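Local coordinates for protein peptidase, M20/M25/M40 family (Staphylococcus aureus, PDB 4EWT) that is assigned to the M20/M25/M40 peptidase family and probably hydrolyses the amide bond of N-acylated amino acids or similar substrates at a site holding two manganese ions, at residues Tyr22-Pro27 with Ile84-Gly89; Ser167-Lys170 with Val174-Arg177; Thr313-Glu316 with Gly322-Met325; Ile347-Ala352 with Leu374-Ala379. One frame throughout, in Å; residues are numbered along the deposited sequence.

How the contacts relate
Followed from the N terminus, the four contacts come in series; none nests in or crosses another. Contact 1 closes the longest excursion: 56 residues separate helix 13-25 from the loop after strand 72-78. Contact 2 spans the short connection from strand 159-166 to strand 173-176, and contact 3 the five-residue turn from helix 304-316 to strand 322-325. Contact 4 closes 21 residues between strand 344-350 and helix 372-386. Contacts 2, 3 and 4 reach one mixed sheet, in which strand 173-176 lies between 344-350 and 322-325, and they touch one another. Contact 1 stands apart, its nearest atoms about 11 Å from contacts 2 and 4.

Contact 1 (Tyr22-Pro27 with Ile84-Gly89); sequences YLHQHP and ITEDTG
His-24 and Glu-86 carry this contact almost alone, and each gives up a similar amount of surface to the other. The imidazole NE2 of His-24 donates to Glu-86 OE2 at 2.7 Å with an N-H...O angle of 156°. The acceptor lies close to the ring plane at its edge, whereas the carboxylate is turned nearly perpendicular to the ring, the two planes standing 82° apart. On the glutamate the donor arrives from the syn side, 25° out of the carboxylate plane. Both side chains leave the backbone with CG anti to N, and Glu-86 continues extended, which carries its carboxylate across to the helix. Water 1 makes a second link: it donates to His-24 O and to Glu-86 OE1, 2.7 Å from each, while resting over one face of the imidazole. Thr-88 OG1 adds a weak bond to Glu-86 OE2, and OE1 also accepts from the backbone N of Ser-94, so both carboxylate oxygens are engaged. At the other ring nitrogen, His-24 ND1 is hydrogen-bonded to Asp-106 OD2, next in sequence to the manganese ligand His-105. Held between two carboxylates, one at each nitrogen, the imidazole has its rotation fixed, and this anionic setting would be expected to favour its doubly protonated form.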
loop_
_atom_site.group_PDB
_atom_site.type_symbol
_atom_site.label_atom_id
_atom_site.label_comp_id
_atom_site.label_asym_id
_atom_site.label_seq_id
_atom_site.Cartn_x
_atom_site.Cartn_y
_atom_site.Cartn_z
ATOM N N TYR A 22 29.342 21.517 -38.186
ATOM C CA TYR A 22 28.710 22.828 -38.271
ATOM C C TYR A 22 27.322 22.836 -37.607
ATOM O O TYR A 22 26.996 23.757 -36.856
ATOM C CB TYR A 22 28.610 23.322 -39.720
ATOM C CG TYR A 22 27.890 24.649 -39.803
ATOM C CD1 TYR A 22 28.583 25.851 -39.654
ATOM C CD2 TYR A 22 26.503 24.702 -39.973
ATOM C CE1 TYR A 22 27.918 27.074 -39.706
ATOM C CE2 TYR A 22 25.829 25.916 -40.017
ATOM C CZ TYR A 22 26.539 27.095 -39.886
ATOM O OH TYR A 22 25.863 28.293 -39.937
ATOM N N LEU A 23 26.514 21.815 -37.894
ATOM C CA LEU A 23 25.167 21.724 -37.330
ATOM C C LEU A 23 25.183 21.438 -35.829
ATOM O O LEU A 23 24.324 21.925 -35.091
ATOM C CB LEU A 23 24.345 20.657 -38.047
ATOM C CG LEU A 23 23.939 20.907 -39.497
ATOM C CD1 LEU A 23 23.421 19.611 -40.100
ATOM C CD2 LEU A 23 22.898 22.012 -39.595
ATOM N N HIS A 24 26.160 20.643 -35.397
ATOM C CA HIS A 24 26.370 20.336 -33.989
ATOM C C HIS A 24 26.673 21.611 -33.194
ATOM O O HIS A 24 26.236 21.758 -32.044
ATOM C CB HIS A 24 27.514 19.329 -33.831
ATOM C CG HIS A 24 27.563 18.683 -32.483
ATOM N ND1 HIS A 24 26.812 17.571 -32.165
ATOM C CD2 HIS A 24 28.264 18.996 -31.368
ATOM C CE1 HIS A 24 27.046 17.230 -30.909
ATOM N NE2 HIS A 24 27.927 18.076 -30.405
ATOM N N GLN A 25 27.415 22.519 -33.829
ATOM C CA GLN A 25 27.814 23.807 -33.260
ATOM C C GLN A 25 26.669 24.807 -33.133
ATOM O O GLN A 25 26.706 25.693 -32.266
ATOM C CB GLN A 25 28.933 24.443 -34.109
ATOM C CG GLN A 25 30.280 24.516 -33.405
ATOM C CD GLN A 25 31.355 25.241 -34.206
ATOM O OE1 GLN A 25 31.069 25.987 -35.146
ATOM N NE2 GLN A 25 32.604 25.020 -33.827
ATOM N N HIS A 26 25.672 24.680 -34.008
ATOM C CA HIS A 26 24.561 25.630 -34.050
ATOM C C HIS A 26 23.209 24.954 -33.828
ATOM O O HIS A 26 22.308 25.102 -34.659
ATOM C CB HIS A 26 24.549 26.403 -35.379
ATOM C CG HIS A 26 25.626 27.438 -35.497
ATOM N ND1 HIS A 26 26.712 27.290 -36.334
ATOM C CD2 HIS A 26 25.776 28.642 -34.895
ATOM C CE1 HIS A 26 27.486 28.358 -36.243
ATOM N NE2 HIS A 26 26.941 29.194 -35.375
ATOM N N PRO A 27 23.053 24.224 -32.701
ATOM C CA PRO A 27 21.790 23.517 -32.478
ATOM C C PRO A 27 20.665 24.471 -32.097
ATOM O O PRO A 27 20.909 25.508 -31.466
ATOM C CB PRO A 27 22.117 22.588 -31.310
ATOM C CG PRO A 27 23.128 23.346 -30.517
ATOM C CD PRO A 27 23.952 24.110 -31.532
ATOM N N ILE A 84 19.760 21.007 -23.441
ATOM C CA ILE A 84 20.798 20.317 -22.671
ATOM C C ILE A 84 22.131 21.054 -22.801
ATOM O O ILE A 84 22.543 21.418 -23.908
ATOM C CB ILE A 84 20.949 18.839 -23.148
ATOM C CG1 ILE A 84 19.712 18.013 -22.757
ATOM C CG2 ILE A 84 22.218 18.197 -22.591
ATOM C CD1 ILE A 84 19.451 16.838 -23.656
ATOM N N THR A 85 22.829 21.208 -21.697
ATOM C CA THR A 85 24.103 21.862 -21.681
ATOM C C THR A 85 25.192 20.896 -22.050
ATOM O O THR A 85 25.425 19.956 -21.336
ATOM C CB THR A 85 24.357 22.417 -20.297
ATOM O OG1 THR A 85 23.505 23.537 -20.104
ATOM C CG2 THR A 85 25.762 22.844 -20.169
ATOM N N GLU A 86 25.865 21.136 -23.178
ATOM C CA GLU A 86 26.833 20.180 -23.731
ATOM C C GLU A 86 28.110 20.102 -22.896
ATOM O O GLU A 86 28.658 21.124 -22.476
ATOM C CB GLU A 86 27.149 20.483 -25.201
ATOM C CG GLU A 86 28.135 19.491 -25.847
ATOM C CD GLU A 86 28.132 19.506 -27.372
ATOM O OE1 GLU A 86 27.385 20.305 -27.982
ATOM O OE2 GLU A 86 28.888 18.705 -27.964
ATOM N N ASP A 87 28.613 18.898 -22.732
ATOM C CA ASP A 87 29.720 18.625 -21.871
ATOM C C ASP A 87 30.835 17.811 -22.411
ATOM O O ASP A 87 31.732 17.387 -21.725
ATOM C CB ASP A 87 29.203 18.198 -20.532
ATOM C CG ASP A 87 29.936 18.832 -19.423
ATOM O OD1 ASP A 87 29.989 20.080 -19.401
ATOM O OD2 ASP A 87 30.462 18.083 -18.594
ATOM N N THR A 88 30.589 17.372 -23.621
ATOM C CA THR A 88 31.598 17.043 -24.551
ATOM C C THR A 88 32.398 18.316 -24.324
ATOM O O THR A 88 31.820 19.346 -24.026
ATOM C CB THR A 88 30.948 16.994 -25.950
ATOM O OG1 THR A 88 29.666 16.363 -25.844
ATOM C CG2 THR A 88 31.728 16.173 -26.804
ATOM N N GLY A 89 33.706 18.279 -24.361
ATOM C CA GLY A 89 34.468 17.258 -24.983
ATOM C C GLY A 89 35.032 17.931 -26.246
ATOM O O GLY A 89 36.240 18.036 -26.458
HETATM O O HOH W 1 25.548 20.138 -29.982
#

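Contact 2 (Ser167-Lys170 with Val174-Arg177); sequences STMK and VYYR
The backbones of Met-169 and Tyr-175 keep well apart, their CA atoms 8.8 Å from each other and Lys-170 similarly placed against Val-174, and no backbone hydrogen bond joins the two segments; side chains and one carbonyl fill the interval. Tyr-175 extends its ring toward 167-170, and Met-169 runs past it in the opposite direction. The methyl Met-169 CE lies over one face, 3.7 Å from the centroid of the Tyr-175 ring and 16° off its normal, which makes this a CH-pi contact. Met-169 SD approaches more obliquely, at 4.2 Å from the same centroid, giving a Met-aromatic contact. The thioether chain is extended as far as SD, then bends at chi3 (89°), and that bend lays the methyl over the ring. Nearer the phenol end, Met-169 CB rests 3.7 Å from Tyr-175 CE2. The hydroxyl is used separately: Tyr-175 OH donates to Lys-170 O at 2.7 Å, in the carbonyl plane and on a lone pair, with a C=O...O angle of 123°. The ring is thus covered on a face and tethered at its edge. Strand 344-350 lies between strands 159-166 and 173-176 and bonds Tyr-348 to Tyr-175; just beyond it Ala-352 bonds to Met-169 through the backbone. The arrangement is that of a connection passing between two antiparallel strands with a third strand inserted between them.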
loop_
_atom_site.group_PDB
_atom_site.type_symbol
_atom_site.label_atom_id
_atom_site.label_comp_id
_atom_site.label_asym_id
_atom_site.label_seq_id
_atom_site.Cartn_x
_atom_site.Cartn_y
_atom_site.Cartn_z
ATOM N N SER A 167 23.971 5.523 -30.314
ATOM C CA SER A 167 25.228 5.674 -29.573
ATOM C C SER A 167 25.488 4.491 -28.645
ATOM O O SER A 167 26.561 4.374 -28.058
ATOM C CB SER A 167 25.200 6.962 -28.750
ATOM O OG SER A 167 24.362 6.814 -27.612
ATOM N N THR A 168 24.494 3.617 -28.542
ATOM C CA THR A 168 24.485 2.506 -27.606
ATOM C C THR A 168 24.660 1.170 -28.343
ATOM O O THR A 168 24.779 0.116 -27.724
ATOM C CB THR A 168 23.161 2.552 -26.774
ATOM O OG1 THR A 168 23.243 3.613 -25.809
ATOM C CG2 THR A 168 22.855 1.235 -26.060
ATOM N N MET A 169 24.677 1.217 -29.670
ATOM C CA MET A 169 24.849 0.001 -30.465
ATOM C C MET A 169 26.160 0.023 -31.250
ATOM O O MET A 169 26.640 1.086 -31.650
ATOM C CB MET A 169 23.663 -0.213 -31.402
ATOM C CG MET A 169 22.309 -0.214 -30.709
ATOM S SD MET A 169 20.988 -0.606 -31.860
ATOM C CE MET A 169 20.960 -2.395 -31.735
ATOM N N LYS A 170 26.710 -1.165 -31.479
ATOM C CA LYS A 170 28.048 -1.334 -32.045
ATOM C C LYS A 170 28.167 -0.804 -33.467
ATOM O O LYS A 170 27.415 -1.204 -34.357
ATOM C CB LYS A 170 28.451 -2.808 -31.996
ATOM C CG LYS A 170 29.957 -3.059 -32.122
ATOM C CD LYS A 170 30.393 -4.183 -31.184
ATOM C CE LYS A 170 30.217 -3.770 -29.717
ATOM N NZ LYS A 170 30.016 -4.934 -28.810
ATOM N N VAL A 174 24.178 -2.140 -39.278
ATOM C CA VAL A 174 22.839 -1.564 -39.199
ATOM C C VAL A 174 21.865 -2.580 -38.615
ATOM O O VAL A 174 22.031 -3.789 -38.808
ATOM C CB VAL A 174 22.313 -1.069 -40.581
ATOM C CG1 VAL A 174 23.052 0.183 -41.022
ATOM C CG2 VAL A 174 22.411 -2.160 -41.638
ATOM N N TYR A 175 20.848 -2.076 -37.920
ATOM C CA TYR A 175 19.928 -2.912 -37.152
ATOM C C TYR A 175 18.465 -2.674 -37.522
ATOM O O TYR A 175 18.066 -1.548 -37.854
ATOM C CB TYR A 175 20.144 -2.689 -35.653
ATOM C CG TYR A 175 21.588 -2.836 -35.210
ATOM C CD1 TYR A 175 22.105 -4.080 -34.834
ATOM C CD2 TYR A 175 22.435 -1.731 -35.162
ATOM C CE1 TYR A 175 23.435 -4.212 -34.420
ATOM C CE2 TYR A 175 23.761 -1.852 -34.759
ATOM C CZ TYR A 175 24.256 -3.091 -34.389
ATOM O OH TYR A 175 25.574 -3.198 -33.989
ATOM N N TYR A 176 17.677 -3.747 -37.459
ATOM C CA TYR A 176 16.275 -3.731 -37.878
ATOM C C TYR A 176 15.383 -4.669 -37.050
ATOM O O TYR A 176 15.873 -5.611 -36.419
ATOM C CB TYR A 176 16.163 -4.101 -39.359
ATOM C CG TYR A 176 16.253 -5.590 -39.655
ATOM C CD1 TYR A 176 15.101 -6.347 -39.890
ATOM C CD2 TYR A 176 17.490 -6.239 -39.712
ATOM C CE1 TYR A 176 15.179 -7.719 -40.173
ATOM C CE2 TYR A 176 17.579 -7.609 -39.993
ATOM C CZ TYR A 176 16.424 -8.343 -40.224
ATOM O OH TYR A 176 16.515 -9.697 -40.505
ATOM N N ARG A 177 14.081 -4.454 -37.140
ATOM C CA ARG A 177 13.066 -5.261 -36.502
ATOM C C ARG A 177 11.675 -4.948 -37.034
ATOM O O ARG A 177 11.244 -3.847 -36.971
ATOM C CB ARG A 177 13.103 -5.055 -34.997
ATOM C CG ARG A 177 12.028 -5.780 -34.295
ATOM C CD ARG A 177 12.082 -5.575 -32.858
ATOM N NE ARG A 177 11.776 -6.802 -32.192
ATOM C CZ ARG A 177 10.552 -7.184 -31.932
ATOM N NH1 ARG A 177 9.526 -6.427 -32.256
ATOM N NH2 ARG A 177 10.368 -8.324 -31.331
#

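Contact 3 (Thr313-Glu316 with Gly322-Met325)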
loop_
_atom_site.group_PDB
_atom_site.type_symbol
_atom_site.label_atom_id
_atom_site.label_comp_id
_atom_site.label_asym_id
_atom_site.label_seq_id
_atom_site.Cartn_x
_atom_site.Cartn_y
_atom_site.Cartn_z
ATOM N N THR A 313 17.268 -6.478 -49.022
ATOM C CA THR A 313 17.987 -5.645 -49.979
ATOM C C THR A 313 19.404 -5.329 -49.493
ATOM O O THR A 313 20.363 -5.429 -50.255
ATOM C CB THR A 313 17.212 -4.336 -50.251
ATOM O OG1 THR A 313 15.891 -4.641 -50.717
ATOM C CG2 THR A 313 17.917 -3.489 -51.276
ATOM N N LEU A 314 19.534 -4.969 -48.218
ATOM C CA LEU A 314 20.827 -4.565 -47.666
ATOM C C LEU A 314 21.810 -5.725 -47.520
ATOM O O LEU A 314 23.016 -5.538 -47.670
ATOM C CB LEU A 314 20.656 -3.839 -46.330
ATOM C CG LEU A 314 20.008 -2.454 -46.350
ATOM C CD1 LEU A 314 19.671 -2.007 -44.931
ATOM C CD2 LEU A 314 20.899 -1.436 -47.042
ATOM N N LYS A 315 21.292 -6.914 -47.222
ATOM C CA LYS A 315 22.129 -8.104 -47.090
ATOM C C LYS A 315 22.611 -8.585 -48.458
ATOM O O LYS A 315 23.729 -9.082 -48.589
ATOM C CB LYS A 315 21.389 -9.214 -46.332
ATOM C CG LYS A 315 21.427 -9.047 -44.808
ATOM C CD LYS A 315 20.724 -10.185 -44.067
ATOM C CE LYS A 315 19.317 -9.799 -43.619
ATOM N NZ LYS A 315 18.556 -10.938 -43.019
ATOM N N GLU A 316 21.772 -8.395 -49.474
ATOM C CA GLU A 316 22.065 -8.837 -50.839
ATOM C C GLU A 316 22.938 -7.879 -51.653
ATOM O O GLU A 316 23.348 -8.206 -52.770
ATOM C CB GLU A 316 20.767 -9.093 -51.595
ATOM C CG GLU A 316 20.117 -10.417 -51.277
ATOM C CD GLU A 316 18.826 -10.624 -52.043
ATOM O OE1 GLU A 316 18.583 -9.877 -53.018
ATOM O OE2 GLU A 316 18.052 -11.533 -51.672
ATOM N N GLY A 322 27.601 -4.987 -41.594
ATOM C CA GLY A 322 26.660 -6.081 -41.350
ATOM C C GLY A 322 25.232 -5.607 -41.146
ATOM O O GLY A 322 24.988 -4.428 -40.882
ATOM N N VAL A 323 24.286 -6.530 -41.289
ATOM C CA VAL A 323 22.869 -6.237 -41.095
ATOM C C VAL A 323 22.280 -7.330 -40.221
ATOM O O VAL A 323 22.394 -8.513 -40.554
ATOM C CB VAL A 323 22.091 -6.203 -42.434
ATOM C CG1 VAL A 323 20.695 -5.618 -42.230
ATOM C CG2 VAL A 323 22.847 -5.416 -43.489
ATOM N N GLU A 324 21.659 -6.948 -39.105
ATOM C CA GLU A 324 21.067 -7.939 -38.196
ATOM C C GLU A 324 19.889 -7.445 -37.355
ATOM O O GLU A 324 19.717 -6.242 -37.134
ATOM C CB GLU A 324 22.136 -8.575 -37.293
ATOM C CG GLU A 324 22.916 -7.592 -36.426
ATOM C CD GLU A 324 23.788 -8.295 -35.405
ATOM O OE1 GLU A 324 25.021 -8.334 -35.594
ATOM O OE2 GLU A 324 23.234 -8.823 -34.420
ATOM N N MET A 325 19.088 -8.406 -36.898
ATOM C CA MET A 325 17.921 -8.162 -36.066
ATOM C C MET A 325 18.304 -7.528 -34.738
ATOM O O MET A 325 19.386 -7.788 -34.207
ATOM C CB MET A 325 17.189 -9.477 -35.809
ATOM C CG MET A 325 16.196 -9.868 -36.886
ATOM S SD MET A 325 14.489 -9.628 -36.341
ATOM C CE MET A 325 13.614 -10.415 -37.700
#
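Val-323 packs against Leu-314 and Lys-315, and every contact between the two segments is apolar. Val-323 CG2 meets Leu-314 CB at 3.9 Å, branch against the root of the leucine chain. Beside it the aliphatic part of Lys-315 crosses the valine at a slant, with Lys-315 CG 3.8 Å from Val-323 CB and 4.1 Å from Val-323 CG2. The valine therefore presses into the angle between two consecutive helical residues. Its first torsion, chi1 -168°, sets CG1 anti to the backbone N and leaves CG2 as the branch that faces both partners. The helix and strand are close here, as the CA atoms of Lys-315 and Val-323 lie 6.3 Å apart.

Hydrogen bonding between the segments is absent. The polar end of Lys-315 goes past the valine, where NZ makes a weak hydrogen bond to Tyr-176 OH on the adjacent strand.

Helix 304-316 turns through a short loop into strand 322-325, the outermost strand on its side of the mixed sheet within this chain. Leu-314 also packs on Ala-379, Thr-382 and Val-383 of helix 372-386, Val-323 touches Val-174 and Tyr-176 of strand 173-176, and Met-325 meets Met-325 of the second subunit.

Contact 4 (Ile347-Ala352 with Leu374-Ala379)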
loop_
_atom_site.group_PDB
_atom_site.type_symbol
_atom_site.label_atom_id
_atom_site.label_comp_id
_atom_site.label_asym_id
_atom_site.label_seq_id
_atom_site.Cartn_x
_atom_site.Cartn_y
_atom_site.Cartn_z
ATOM N N ILE A 347 15.070 2.191 -39.104
ATOM C CA ILE A 347 16.206 1.311 -38.823
ATOM C C ILE A 347 17.330 2.059 -38.106
ATOM O O ILE A 347 17.325 3.287 -38.039
ATOM C CB ILE A 347 16.730 0.589 -40.103
ATOM C CG1 ILE A 347 17.303 1.589 -41.105
ATOM C CG2 ILE A 347 15.625 -0.274 -40.728
ATOM C CD1 ILE A 347 18.000 0.963 -42.299
ATOM N N TYR A 348 18.287 1.315 -37.568
ATOM C CA TYR A 348 19.321 1.904 -36.745
ATOM C C TYR A 348 20.718 1.708 -37.315
ATOM O O TYR A 348 21.026 0.651 -37.872
ATOM C CB TYR A 348 19.281 1.309 -35.340
ATOM C CG TYR A 348 17.930 1.327 -34.664
ATOM C CD1 TYR A 348 17.302 2.529 -34.336
ATOM C CD2 TYR A 348 17.293 0.137 -34.324
ATOM C CE1 TYR A 348 16.071 2.547 -33.689
ATOM C CE2 TYR A 348 16.061 0.141 -33.672
ATOM C CZ TYR A 348 15.456 1.350 -33.365
ATOM O OH TYR A 348 14.237 1.364 -32.730
ATOM N N THR A 349 21.553 2.736 -37.167
ATOM C CA THR A 349 22.971 2.643 -37.493
ATOM C C THR A 349 23.809 2.659 -36.206
ATOM O O THR A 349 23.771 3.629 -35.440
ATOM C CB THR A 349 23.448 3.810 -38.401
ATOM O OG1 THR A 349 22.659 3.869 -39.595
ATOM C CG2 THR A 349 24.925 3.619 -38.777
ATOM N N GLY A 350 24.575 1.595 -35.984
ATOM C CA GLY A 350 25.467 1.540 -34.831
ATOM C C GLY A 350 26.369 2.762 -34.811
ATOM O O GLY A 350 26.989 3.106 -35.825
ATOM N N ALA A 351 26.437 3.422 -33.662
ATOM C CA ALA A 351 27.192 4.667 -33.539
ATOM C C ALA A 351 27.996 4.776 -32.236
ATOM O O ALA A 351 28.435 5.868 -31.873
ATOM C CB ALA A 351 26.251 5.853 -33.686
ATOM N N ALA A 352 28.189 3.654 -31.544
ATOM C CA ALA A 352 28.974 3.633 -30.303
ATOM C C ALA A 352 30.441 3.992 -30.561
ATOM O O ALA A 352 31.077 3.429 -31.452
ATOM C CB ALA A 352 28.868 2.276 -29.613
ATOM N N LEU A 374 28.566 7.715 -43.002
ATOM C CA LEU A 374 28.739 7.055 -44.294
ATOM C C LEU A 374 27.874 5.796 -44.399
ATOM O O LEU A 374 27.229 5.562 -45.427
ATOM C CB LEU A 374 30.226 6.746 -44.536
ATOM C CG LEU A 374 30.657 6.003 -45.806
ATOM C CD1 LEU A 374 30.180 6.710 -47.072
ATOM C CD2 LEU A 374 32.169 5.805 -45.825
ATOM N N ILE A 375 27.858 5.007 -43.325
ATOM C CA ILE A 375 27.067 3.777 -43.266
ATOM C C ILE A 375 25.574 4.050 -43.461
ATOM O O ILE A 375 24.889 3.291 -44.142
ATOM C CB ILE A 375 27.308 3.006 -41.943
ATOM C CG1 ILE A 375 28.742 2.469 -41.893
ATOM C CG2 ILE A 375 26.308 1.856 -41.778
ATOM C CD1 ILE A 375 29.137 1.888 -40.523
ATOM N N SER A 376 25.081 5.140 -42.875
ATOM C CA SER A 376 23.684 5.542 -43.030
ATOM C C SER A 376 23.358 5.893 -44.485
ATOM O O SER A 376 22.357 5.426 -45.038
ATOM C CB SER A 376 23.362 6.718 -42.109
ATOM O OG SER A 376 23.508 6.333 -40.754
ATOM N N ALA A 377 24.213 6.703 -45.102
ATOM C CA ALA A 377 24.031 7.089 -46.499
ATOM C C ALA A 377 24.071 5.880 -47.432
ATOM O O ALA A 377 23.208 5.737 -48.298
ATOM C CB ALA A 377 25.065 8.135 -46.909
ATOM N N GLU A 378 25.061 5.008 -47.234
ATOM C CA GLU A 378 25.210 3.793 -48.046
ATOM C C GLU A 378 23.983 2.896 -47.932
ATOM O O GLU A 378 23.468 2.409 -48.942
ATOM C CB GLU A 378 26.476 3.017 -47.658
ATOM C CG GLU A 378 27.777 3.587 -48.229
ATOM C CD GLU A 378 29.024 2.916 -47.655
ATOM O OE1 GLU A 378 28.892 2.050 -46.761
ATOM O OE2 GLU A 378 30.143 3.259 -48.091
ATOM N N ALA A 379 23.522 2.693 -46.702
ATOM C CA ALA A 379 22.340 1.884 -46.424
ATOM C C ALA A 379 21.076 2.447 -47.069
ATOM O O ALA A 379 20.390 1.746 -47.807
ATOM C CB ALA A 379 22.147 1.744 -44.928
#
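Thr-349 projects from its strand onto the first turns of helix 372-386, where it meets Ser-376 and Ile-375. At the root, Thr-349 CB lies 3.5 Å from Ser-376 OG. From there the chain forks. The hydroxyl branch, Thr-349 OG1, donates a hydrogen bond to Ser-376 OG at 2.9 Å and passes 3.9 Å from Ser-376 CB. The methyl branch, Thr-349 CG2, reaches Ile-375 CG2 at 3.7 Å, the two side chains crossing at an angle, and comes within 3.6 Å of Ser-376 OG. With chi1 at -56°, OG1 sits beside the backbone N and CG2 is anti to it, a rotation that turns OG1 to the serine hydroxyl and leaves CG2 between Ile-375 CG2 and Ser-376 OG. Ser-376 OG takes part in two hydrogen bonds, one with Thr-349 OG1 across the contact and one with Ser-372 O, a turn earlier in its own helix. The serine oxygen consequently joins the threonine hydroxyl to the helix backbone. Val-163 packs beside Thr-349 and Ser-376, while Val-174 touches Thr-349 and Ile-375 from strand 173-176. Strand 344-350 runs parallel to strand 159-166, and Thr-349 is backbone-bonded to His-164, a manganese ligand. A helix laid across one face of a mixed sheet in this way is characteristic of the alpha/beta metal-binding domain of M20-family hydrolases.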